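VgrG protein (Vibrio cholerae, PDB 4DTH) carries an actin cross-linking toxin domain that binds ATP and magnesium ions and probably links actin monomers to one another. Local coordinates at residues A[229-232]-A[233-237]; A[290-293]-A[294-298]; A[304-307]-A[308-312]; A[318-321]-A[322-326]. All coordinates share one frame; numbering follows the deposited sequence.

Contact 1. Residues A[229-232]-A[233-237]; sequences AYLT and SIYLK
Ile234 lays its terminal methyl over one face of the Tyr230 ring, one helical turn earlier. Its CD1 lies 3.8 Å from the ring centroid and 28° off the ring normal, which meets the criteria for a CH-pi contact. The methyl is displaced toward the phenol end, as its 3.4 Å approach to Tyr230 CZ shows. CG of Tyr230 lies anti to the backbone N (chi1 178°), beside the carbonyl carbon, a setting in which the extended CG1-CD1 arm of Ile234 reaches the ring. Phe184 also meets this ring, at an angle.

The next two pairs are arranged differently. Leu231 and Tyr235 run alongside each other in the same direction, and Leu231 CD2 comes within 4.1 Å of Tyr235 CE1. The ring also passes close to the leucine carbonyl, with Tyr235 CD1 3.0 Å from Leu231 O. Thr232 and Leu236 are likewise parallel, and Thr232 CG2 packs against Leu236 CD1 at 3.8 Å. The other branch of the threonine, OG1, bonds back to Phe228 O.

Ser233 adds a polar grip. Its backbone N and its OG both donate to Ala229 O, at 3.0 and 2.7 Å, and they arrive from opposite faces of the carbonyl plane. The same OG is bonded to Gln202 N, so the hydroxyl ties the helix to the preceding region of the chain.

All four pairs are spaced i to i+4. This is the side-chain and backbone pattern of a regular alpha helix, here the buried middle of helix 221-245, enclosed by helices 204-212, 292-307 and 312-323.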
loop_
_atom_site.group_PDB
_atom_site.type_symbol
_atom_site.label_atom_id
_atom_site.label_comp_id
_atom_site.label_asym_id
_atom_site.label_seq_id
_atom_site.Cartn_x
_atom_site.Cartn_y
_atom_site.Cartn_z
ATOM N N ALA A 229 3.282 11.563 19.510
ATOM C CA ALA A 229 2.606 10.279 19.720
ATOM C C ALA A 229 2.675 9.379 18.483
ATOM O O ALA A 229 2.913 8.177 18.621
ATOM C CB ALA A 229 1.167 10.493 20.126
ATOM N N TYR A 230 2.498 9.961 17.289
ATOM C CA TYR A 230 2.538 9.231 16.024
ATOM C C TYR A 230 3.932 8.634 15.793
ATOM O O TYR A 230 4.053 7.416 15.610
ATOM C CB TYR A 230 2.126 10.163 14.864
ATOM C CG TYR A 230 2.195 9.501 13.503
ATOM C CD1 TYR A 230 1.242 8.563 13.112
ATOM C CD2 TYR A 230 3.238 9.775 12.626
ATOM C CE1 TYR A 230 1.312 7.935 11.871
ATOM C CE2 TYR A 230 3.311 9.165 11.374
ATOM C CZ TYR A 230 2.346 8.243 11.003
ATOM O OH TYR A 230 2.433 7.625 9.785
ATOM N N LEU A 231 4.978 9.488 15.804
ATOM C CA LEU A 231 6.358 9.045 15.576
ATOM C C LEU A 231 6.835 8.086 16.653
ATOM O O LEU A 231 7.386 7.041 16.315
ATOM C CB LEU A 231 7.320 10.237 15.463
ATOM C CG LEU A 231 7.244 11.041 14.169
ATOM C CD1 LEU A 231 8.224 12.206 14.207
ATOM C CD2 LEU A 231 7.521 10.148 12.930
ATOM N N THR A 232 6.604 8.410 17.944
ATOM C CA THR A 232 7.026 7.511 19.023
ATOM C C THR A 232 6.361 6.142 18.875
ATOM O O THR A 232 7.047 5.140 19.019
ATOM C CB THR A 232 6.818 8.130 20.412
ATOM O OG1 THR A 232 7.472 9.400 20.469
ATOM C CG2 THR A 232 7.368 7.247 21.514
ATOM N N SER A 233 5.050 6.100 18.548
ATOM C CA SER A 233 4.342 4.826 18.360
ATOM C C SER A 233 4.998 3.994 17.250
ATOM O O SER A 233 5.215 2.800 17.437
ATOM C CB SER A 233 2.863 5.058 18.064
ATOM O OG SER A 233 2.231 5.637 19.201
ATOM N N ILE A 234 5.358 4.634 16.124
ATOM C CA ILE A 234 6.018 3.954 15.002
ATOM C C ILE A 234 7.414 3.464 15.402
ATOM O O ILE A 234 7.758 2.319 15.109
ATOM C CB ILE A 234 6.045 4.841 13.733
ATOM C CG1 ILE A 234 4.621 4.957 13.142
ATOM C CG2 ILE A 234 7.052 4.284 12.675
ATOM C CD1 ILE A 234 4.499 5.849 11.938
ATOM N N TYR A 235 8.212 4.334 16.057
ATOM C CA TYR A 235 9.576 3.977 16.468
ATOM C C TYR A 235 9.566 2.798 17.443
ATOM O O TYR A 235 10.352 1.866 17.273
ATOM C CB TYR A 235 10.307 5.175 17.106
ATOM C CG TYR A 235 10.807 6.254 16.164
ATOM C CD1 TYR A 235 10.075 6.626 15.035
ATOM C CD2 TYR A 235 11.946 6.993 16.469
ATOM C CE1 TYR A 235 10.484 7.685 14.223
ATOM C CE2 TYR A 235 12.372 8.040 15.655
ATOM C CZ TYR A 235 11.623 8.403 14.551
ATOM O OH TYR A 235 12.077 9.418 13.750
ATOM N N LEU A 236 8.657 2.831 18.447
ATOM C CA LEU A 236 8.529 1.767 19.445
ATOM C C LEU A 236 8.065 0.459 18.813
ATOM O O LEU A 236 8.615 -0.591 19.137
ATOM C CB LEU A 236 7.596 2.175 20.603
ATOM C CG LEU A 236 8.085 3.302 21.517
ATOM C CD1 LEU A 236 7.046 3.590 22.606
ATOM C CD2 LEU A 236 9.446 2.983 22.144
ATOM N N LYS A 237 7.080 0.521 17.894
ATOM C CA LYS A 237 6.600 -0.667 17.183
ATOM C C LYS A 237 7.711 -1.281 16.315
ATOM O O LYS A 237 7.842 -2.510 16.274
ATOM C CB LYS A 237 5.341 -0.362 16.347
ATOM C CG LYS A 237 4.740 -1.591 15.648
ATOM C CD LYS A 237 4.167 -2.617 16.627
ATOM C CE LYS A 237 3.429 -3.705 15.892
ATOM N NZ LYS A 237 2.813 -4.647 16.858
#

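Contact 2. Residues A[290-293]-A[294-298]; sequences LSKS and DAKAV
Ser291 meets Asp294 at the start of helix 292-307, where the serine is the N-cap. Its OG accepts from Asp294 N at 3.1 Å, with an N-H...O angle of 162°. The chi1 of 61° sets OG between the backbone N and the carbonyl carbon, turned toward the first turn of the helix. A classical capping box would be completed by a direct return bond. Here a water does that work, accepting from Ser291 N and donating to Asp294 OD2 at 2.7 Å. A second water joins Ser293 OG to Asp294 OD1. Both carboxylate oxygens are also held by backbone amides, those of Asp219 and Asp220, and Ser291 OG has a further bond to Asp219 OD2.

The backbone bonds of the first turns follow at once, beginning with Ala295 N to Ser291 O at 2.9 Å.

The apolar contacts centre on Leu290, just before the cap. Its CB faces Ala295 CB at 4.3 Å, the spacing along the chain of a hydrophobic staple. Farther out, CD1 reaches Val298 CG2, the two side chains crossing at about a right angle. Leu223 and Val227 of helix 221-245 pack on the same leucine.

Charge gives a less favourable pairing on the exposed side. Lys292 and Lys296 extend in parallel, one turn apart, and Lys292 NZ lies 3.5 Å from Lys296 NZ.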
loop_
_atom_site.group_PDB
_atom_site.type_symbol
_atom_site.label_atom_id
_atom_site.label_comp_id
_atom_site.label_asym_id
_atom_site.label_seq_id
_atom_site.Cartn_x
_atom_site.Cartn_y
_atom_site.Cartn_z
ATOM N N LEU A 290 5.566 20.845 11.404
ATOM C CA LEU A 290 5.916 21.633 12.593
ATOM C C LEU A 290 6.950 22.709 12.262
ATOM O O LEU A 290 7.628 22.617 11.240
ATOM C CB LEU A 290 6.519 20.705 13.677
ATOM C CG LEU A 290 5.696 19.495 14.135
ATOM C CD1 LEU A 290 6.552 18.531 14.936
ATOM C CD2 LEU A 290 4.495 19.919 14.949
ATOM N N SER A 291 7.133 23.688 13.186
ATOM C CA SER A 291 8.176 24.708 13.062
ATOM C C SER A 291 9.504 24.011 13.370
ATOM O O SER A 291 9.479 22.962 14.017
ATOM C CB SER A 291 7.931 25.829 14.066
ATOM O OG SER A 291 7.972 25.349 15.404
ATOM N N LYS A 292 10.647 24.569 12.907
ATOM C CA LYS A 292 11.995 24.023 13.147
ATOM C C LYS A 292 12.182 23.760 14.664
ATOM O O LYS A 292 12.631 22.678 15.050
ATOM C CB LYS A 292 13.067 25.007 12.614
ATOM C CG LYS A 292 14.522 24.525 12.676
ATOM C CD LYS A 292 15.502 25.707 12.667
ATOM C CE LYS A 292 16.942 25.284 12.855
ATOM N NZ LYS A 292 17.768 26.372 13.450
ATOM N N SER A 293 11.752 24.726 15.503
ATOM C CA SER A 293 11.821 24.681 16.965
ATOM C C SER A 293 10.982 23.542 17.579
ATOM O O SER A 293 11.513 22.779 18.390
ATOM C CB SER A 293 11.415 26.029 17.555
ATOM O OG SER A 293 11.508 26.006 18.969
ATOM N N ASP A 294 9.686 23.440 17.202
ATOM C CA ASP A 294 8.767 22.393 17.679
ATOM C C ASP A 294 9.243 21.000 17.276
ATOM O O ASP A 294 9.147 20.079 18.089
ATOM C CB ASP A 294 7.338 22.613 17.163
ATOM C CG ASP A 294 6.535 23.670 17.897
ATOM O OD1 ASP A 294 7.136 24.436 18.688
ATOM O OD2 ASP A 294 5.299 23.718 17.697
ATOM N N ALA A 295 9.747 20.846 16.031
ATOM C CA ALA A 295 10.271 19.573 15.524
ATOM C C ALA A 295 11.463 19.125 16.370
ATOM O O ALA A 295 11.514 17.957 16.766
ATOM C CB ALA A 295 10.673 19.707 14.056
ATOM N N LYS A 296 12.383 20.071 16.710
ATOM C CA LYS A 296 13.554 19.795 17.551
ATOM C C LYS A 296 13.111 19.241 18.911
ATOM O O LYS A 296 13.653 18.227 19.354
ATOM C CB LYS A 296 14.452 21.045 17.711
ATOM C CG LYS A 296 15.435 21.258 16.551
ATOM C CD LYS A 296 16.358 22.477 16.768
ATOM C CE LYS A 296 17.360 22.661 15.647
ATOM N NZ LYS A 296 18.209 23.870 15.813
ATOM N N ALA A 297 12.080 19.863 19.525
ATOM C CA ALA A 297 11.511 19.469 20.821
ATOM C C ALA A 297 10.877 18.074 20.758
ATOM O O ALA A 297 11.097 17.266 21.660
ATOM C CB ALA A 297 10.488 20.497 21.284
ATOM N N VAL A 298 10.128 17.773 19.676
ATOM C CA VAL A 298 9.510 16.455 19.485
ATOM C C VAL A 298 10.605 15.383 19.377
ATOM O O VAL A 298 10.581 14.406 20.133
ATOM C CB VAL A 298 8.554 16.427 18.252
ATOM C CG1 VAL A 298 8.192 14.996 17.857
ATOM C CG2 VAL A 298 7.294 17.248 18.500
HETATM O O HOH W 1 4.948 23.684 15.023
HETATM O O HOH W 2 9.154 25.597 20.076
#

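Contact 3. Residues A[304-307]-A[308-312]; sequences PQLQ and SRYSE. With SO4 (sulfate ion), chain J.
Arg309 folds back along the last turn of helix 292-307 and grips Gln305 through its guanidinium. CB starts beside Leu306 O. CG and CD then pass along the carbonyl of Gln305, with Arg309 CD 3.5 Å from Gln305 O. CG is anti to the carbonyl carbon (chi1 -67°) and the chain is extended to NE, which carries the guanidinium to the carbonyl and amide oxygens of Gln305. NE forms no bond across the contact, but NH1 makes two. It donates to Gln305 O at 2.8 Å, and this oxygen lies almost exactly in the guanidinium plane, 3° out of it. It also donates to Gln305 OE1 at 3.0 Å, the side-chain amide oxygen, brought round by the bend of the glutamine at chi2. NH2, at the tip, donates to a water that in turn donates to OE1, at 2.6 Å from it. The two side chains run side by side, with the amide and guanidinium planes turned 37° from each other.

The positive group thus sits at the carbonyl-rich end of a helix, a placement that the helix dipole would be expected to favour. Leu306 O takes both Tyr310 N, at 2.7 Å, and Arg309 N, at 3.0 Å.

Beyond the arginine, Tyr310 OH donates to a sulfate O3 at 2.8 Å; Lys243 also holds this ion, which probably comes from the crystallisation liquor. Ser311 then caps the next helix through Leu314 N. The arrangement belongs to a short surface connection between two consecutive helices, 292-307 and 312-323, in which a few residues lead from one helix to the N-cap Ser311 of the next.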
loop_
_atom_site.group_PDB
_atom_site.type_symbol
_atom_site.label_atom_id
_atom_site.label_comp_id
_atom_site.label_asym_id
_atom_site.label_seq_id
_atom_site.Cartn_x
_atom_site.Cartn_y
_atom_site.Cartn_z
ATOM N N PRO A 304 14.502 9.020 24.739
ATOM C CA PRO A 304 14.293 8.322 26.025
ATOM C C PRO A 304 13.132 7.341 26.038
ATOM O O PRO A 304 13.169 6.404 26.829
ATOM C CB PRO A 304 14.078 9.453 27.047
ATOM C CG PRO A 304 14.327 10.717 26.334
ATOM C CD PRO A 304 14.312 10.481 24.874
ATOM N N GLN A 305 12.116 7.547 25.189
ATOM C CA GLN A 305 10.982 6.620 25.087
ATOM C C GLN A 305 11.481 5.255 24.580
ATOM O O GLN A 305 11.077 4.221 25.110
ATOM C CB GLN A 305 9.881 7.180 24.178
ATOM C CG GLN A 305 9.280 8.495 24.690
ATOM C CD GLN A 305 8.451 8.349 25.944
ATOM O OE1 GLN A 305 7.929 7.270 26.273
ATOM N NE2 GLN A 305 8.317 9.444 26.681
ATOM N N LEU A 306 12.397 5.261 23.596
ATOM C CA LEU A 306 13.003 4.015 23.116
ATOM C C LEU A 306 13.934 3.441 24.195
ATOM O O LEU A 306 13.849 2.255 24.517
ATOM C CB LEU A 306 13.813 4.274 21.839
ATOM C CG LEU A 306 13.033 4.378 20.520
ATOM C CD1 LEU A 306 13.843 5.121 19.473
ATOM C CD2 LEU A 306 12.656 2.985 19.980
ATOM N N GLN A 307 14.813 4.289 24.745
ATOM C CA GLN A 307 15.816 3.898 25.735
ATOM C C GLN A 307 15.313 3.401 27.089
ATOM O O GLN A 307 16.063 2.753 27.816
ATOM C CB GLN A 307 16.912 4.962 25.850
ATOM C CG GLN A 307 17.747 5.019 24.573
ATOM C CD GLN A 307 18.573 6.269 24.407
ATOM O OE1 GLN A 307 19.214 6.757 25.335
ATOM N NE2 GLN A 307 18.688 6.730 23.164
ATOM N N SER A 308 14.034 3.670 27.413
ATOM C CA SER A 308 13.467 3.181 28.667
ATOM C C SER A 308 12.853 1.788 28.425
ATOM O O SER A 308 12.519 1.084 29.374
ATOM C CB SER A 308 12.424 4.164 29.209
ATOM O OG SER A 308 11.348 4.282 28.295
ATOM N N ARG A 309 12.764 1.375 27.149
ATOM C CA ARG A 309 12.143 0.105 26.749
ATOM C C ARG A 309 13.052 -0.857 26.000
ATOM O O ARG A 309 12.806 -2.071 26.020
ATOM C CB ARG A 309 10.952 0.399 25.838
ATOM C CG ARG A 309 9.805 1.111 26.535
ATOM C CD ARG A 309 8.778 1.560 25.519
ATOM N NE ARG A 309 7.591 2.165 26.132
ATOM C CZ ARG A 309 7.472 3.454 26.423
ATOM N NH1 ARG A 309 8.485 4.286 26.211
ATOM N NH2 ARG A 309 6.341 3.925 26.925
ATOM N N TYR A 310 14.052 -0.323 25.294
ATOM C CA TYR A 310 14.932 -1.131 24.439
ATOM C C TYR A 310 16.382 -0.836 24.706
ATOM O O TYR A 310 16.699 0.221 25.258
ATOM C CB TYR A 310 14.594 -0.905 22.960
ATOM C CG TYR A 310 13.188 -1.349 22.630
ATOM C CD1 TYR A 310 12.875 -2.702 22.502
ATOM C CD2 TYR A 310 12.147 -0.428 22.552
ATOM C CE1 TYR A 310 11.567 -3.124 22.260
ATOM C CE2 TYR A 310 10.834 -0.838 22.314
ATOM C CZ TYR A 310 10.551 -2.185 22.170
ATOM O OH TYR A 310 9.263 -2.597 21.953
ATOM N N SER A 311 17.267 -1.762 24.302
ATOM C CA SER A 311 18.708 -1.600 24.499
ATOM C C SER A 311 19.174 -0.318 23.836
ATOM O O SER A 311 18.491 0.180 22.925
ATOM C CB SER A 311 19.451 -2.784 23.895
ATOM O OG SER A 311 19.359 -2.746 22.478
ATOM N N GLU A 312 20.320 0.219 24.290
ATOM C CA GLU A 312 20.913 1.422 23.711
ATOM C C GLU A 312 21.128 1.265 22.205
ATOM O O GLU A 312 20.748 2.154 21.449
ATOM C CB GLU A 312 22.233 1.811 24.423
ATOM C CG GLU A 312 22.977 2.988 23.786
ATOM C CD GLU A 312 22.241 4.305 23.621
ATOM O OE1 GLU A 312 21.158 4.484 24.225
ATOM O OE2 GLU A 312 22.775 5.187 22.913
HETATM S S SO4 J . 9.007 -6.123 23.631
HETATM O O1 SO4 J . 9.325 -7.502 23.257
HETATM O O2 SO4 J . 10.073 -5.601 24.487
HETATM O O3 SO4 J . 8.895 -5.294 22.427
HETATM O O4 SO4 J . 7.728 -6.112 24.356
HETATM O O HOH W 3 6.222 6.648 28.176
HETATM O O HOH W 4 18.356 1.597 26.973
#

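Contact 4. Residues A[318-321]-A[322-326]; sequences VFQY and FQDGG
Tyr321 and Phe322 are neighbours in sequence whose rings form a T-shaped pair. The edge of Tyr321 points at the face of Phe322, with planes at 74° and centroids of the Tyr321 and Phe322 rings 5.0 Å apart. Tyr321 CD2 lies over the middle of the Phe322 ring. The two side chains leave the helix by different routes: Tyr321 has CG anti to the backbone N (chi1 177°), whereas in Phe322 it is anti to the carbonyl carbon.

A second aromatic contact is of the CH-pi kind. Gly326 CA rests over one face of the Tyr321 ring, 3.8 Å from its centroid. Simple apolar packing adds Val318, whose CG1 lies alongside the Phe322 ring, 3.9 Å from Phe322 CE2.

The backbone bonds are consistent with the closeness of Gly326. Ordinary i to i+4 bonds run as far as Asp324 N to Gln320 O, at 3.0 Å. The chain then turns through Gly325, whose phi of 87° marks it as the C-prime residue of a Schellman motif. Gly326 N reaches back to Tyr321 O at 2.9 Å, and Gly325 N makes the shorter loop to Phe322 O, a weak bond of 3.3 Å.

Beyond these segments, Phe322 stacks on Tyr235 of helix 221-245. The chemistry therefore implies a helix end secured on two levels: the Schellman bonds close the helix end, and the Tyr321 ring covers the departing chain at Gly326, with its hydroxyl bonded to Glu327 O.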
loop_
_atom_site.group_PDB
_atom_site.type_symbol
_atom_site.label_atom_id
_atom_site.label_comp_id
_atom_site.label_asym_id
_atom_site.label_seq_id
_atom_site.Cartn_x
_atom_site.Cartn_y
_atom_site.Cartn_z
ATOM N N VAL A 318 17.223 2.454 15.627
ATOM C CA VAL A 318 15.853 2.744 15.177
ATOM C C VAL A 318 15.716 4.269 15.014
ATOM O O VAL A 318 15.224 4.726 13.982
ATOM C CB VAL A 318 14.767 2.147 16.129
ATOM C CG1 VAL A 318 13.376 2.715 15.819
ATOM C CG2 VAL A 318 14.746 0.615 16.052
ATOM N N PHE A 319 16.173 5.042 16.019
ATOM C CA PHE A 319 16.110 6.505 15.964
ATOM C C PHE A 319 16.828 7.047 14.722
ATOM O O PHE A 319 16.198 7.767 13.951
ATOM C CB PHE A 319 16.633 7.147 17.267
ATOM C CG PHE A 319 16.422 8.644 17.316
ATOM C CD1 PHE A 319 17.362 9.513 16.771
ATOM C CD2 PHE A 319 15.265 9.184 17.874
ATOM C CE1 PHE A 319 17.149 10.898 16.782
ATOM C CE2 PHE A 319 15.059 10.570 17.894
ATOM C CZ PHE A 319 16.004 11.415 17.349
ATOM N N GLN A 320 18.103 6.656 14.488
ATOM C CA GLN A 320 18.896 7.098 13.329
ATOM C C GLN A 320 18.269 6.664 12.004
ATOM O O GLN A 320 18.225 7.453 11.058
ATOM C CB GLN A 320 20.352 6.586 13.418
ATOM C CG GLN A 320 21.302 7.259 12.402
ATOM C CD GLN A 320 22.603 6.522 12.135
ATOM O OE1 GLN A 320 22.818 5.379 12.555
ATOM N NE2 GLN A 320 23.495 7.157 11.385
ATOM N N TYR A 321 17.786 5.406 11.937
ATOM C CA TYR A 321 17.161 4.867 10.748
ATOM C C TYR A 321 16.038 5.791 10.261
ATOM O O TYR A 321 16.034 6.181 9.096
ATOM C CB TYR A 321 16.617 3.452 11.019
ATOM C CG TYR A 321 15.879 2.869 9.838
ATOM C CD1 TYR A 321 16.571 2.343 8.749
ATOM C CD2 TYR A 321 14.486 2.841 9.805
ATOM C CE1 TYR A 321 15.895 1.812 7.651
ATOM C CE2 TYR A 321 13.798 2.315 8.714
ATOM C CZ TYR A 321 14.508 1.798 7.641
ATOM O OH TYR A 321 13.842 1.271 6.573
ATOM N N PHE A 322 15.107 6.140 11.155
ATOM C CA PHE A 322 13.989 6.999 10.786
ATOM C C PHE A 322 14.379 8.454 10.539
ATOM O O PHE A 322 13.736 9.117 9.726
ATOM C CB PHE A 322 12.832 6.855 11.775
ATOM C CG PHE A 322 12.109 5.535 11.623
ATOM C CD1 PHE A 322 11.546 5.168 10.403
ATOM C CD2 PHE A 322 12.000 4.655 12.696
ATOM C CE1 PHE A 322 10.888 3.939 10.251
ATOM C CE2 PHE A 322 11.344 3.426 12.546
ATOM C CZ PHE A 322 10.785 3.081 11.326
ATOM N N GLN A 323 15.419 8.934 11.233
ATOM C CA GLN A 323 15.936 10.298 11.112
ATOM C C GLN A 323 16.548 10.547 9.714
ATOM O O GLN A 323 16.314 11.611 9.141
ATOM C CB GLN A 323 16.943 10.561 12.248
ATOM C CG GLN A 323 17.861 11.761 12.060
ATOM C CD GLN A 323 18.869 11.796 13.177
ATOM O OE1 GLN A 323 19.932 11.170 13.109
ATOM N NE2 GLN A 323 18.528 12.493 14.254
ATOM N N ASP A 324 17.283 9.551 9.153
ATOM C CA ASP A 324 17.916 9.620 7.841
ATOM C C ASP A 324 16.930 9.324 6.700
ATOM O O ASP A 324 17.345 9.147 5.556
ATOM C CB ASP A 324 19.164 8.717 7.813
ATOM C CG ASP A 324 20.240 9.087 8.829
ATOM O OD1 ASP A 324 20.087 10.134 9.513
ATOM O OD2 ASP A 324 21.216 8.322 8.958
ATOM N N GLY A 325 15.637 9.271 7.028
ATOM C CA GLY A 325 14.562 9.039 6.071
ATOM C C GLY A 325 14.228 7.587 5.793
ATOM O O GLY A 325 13.727 7.267 4.716
ATOM N N GLY A 326 14.470 6.710 6.768
ATOM C CA GLY A 326 14.160 5.293 6.616
ATOM C C GLY A 326 12.670 5.054 6.489
ATOM O O GLY A 326 11.869 5.801 7.055
#

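In the fold
Contact 1 touches contacts 3 and 4, with centres about 12 Å away in each case; contact 2 comes no nearer to it than about 5 Å between nearest atoms. Leu236 CD2 packs on Arg309 CD at 3.7 Å, while Tyr235 OH approaches Phe322 CB at 3.3 Å. Contacts 2 and 3 mark the two ends of helix 292-307, with centres about 21 Å apart and no touch. Contacts 3 and 4 meet where Leu306 packs on Val318 and Phe319, joining successive helices. Contacts 1 and 4 approach the nucleotide: the side chains of Tyr230 and Tyr321 lie about 13 and 12 Å from ATP, too far to touch it.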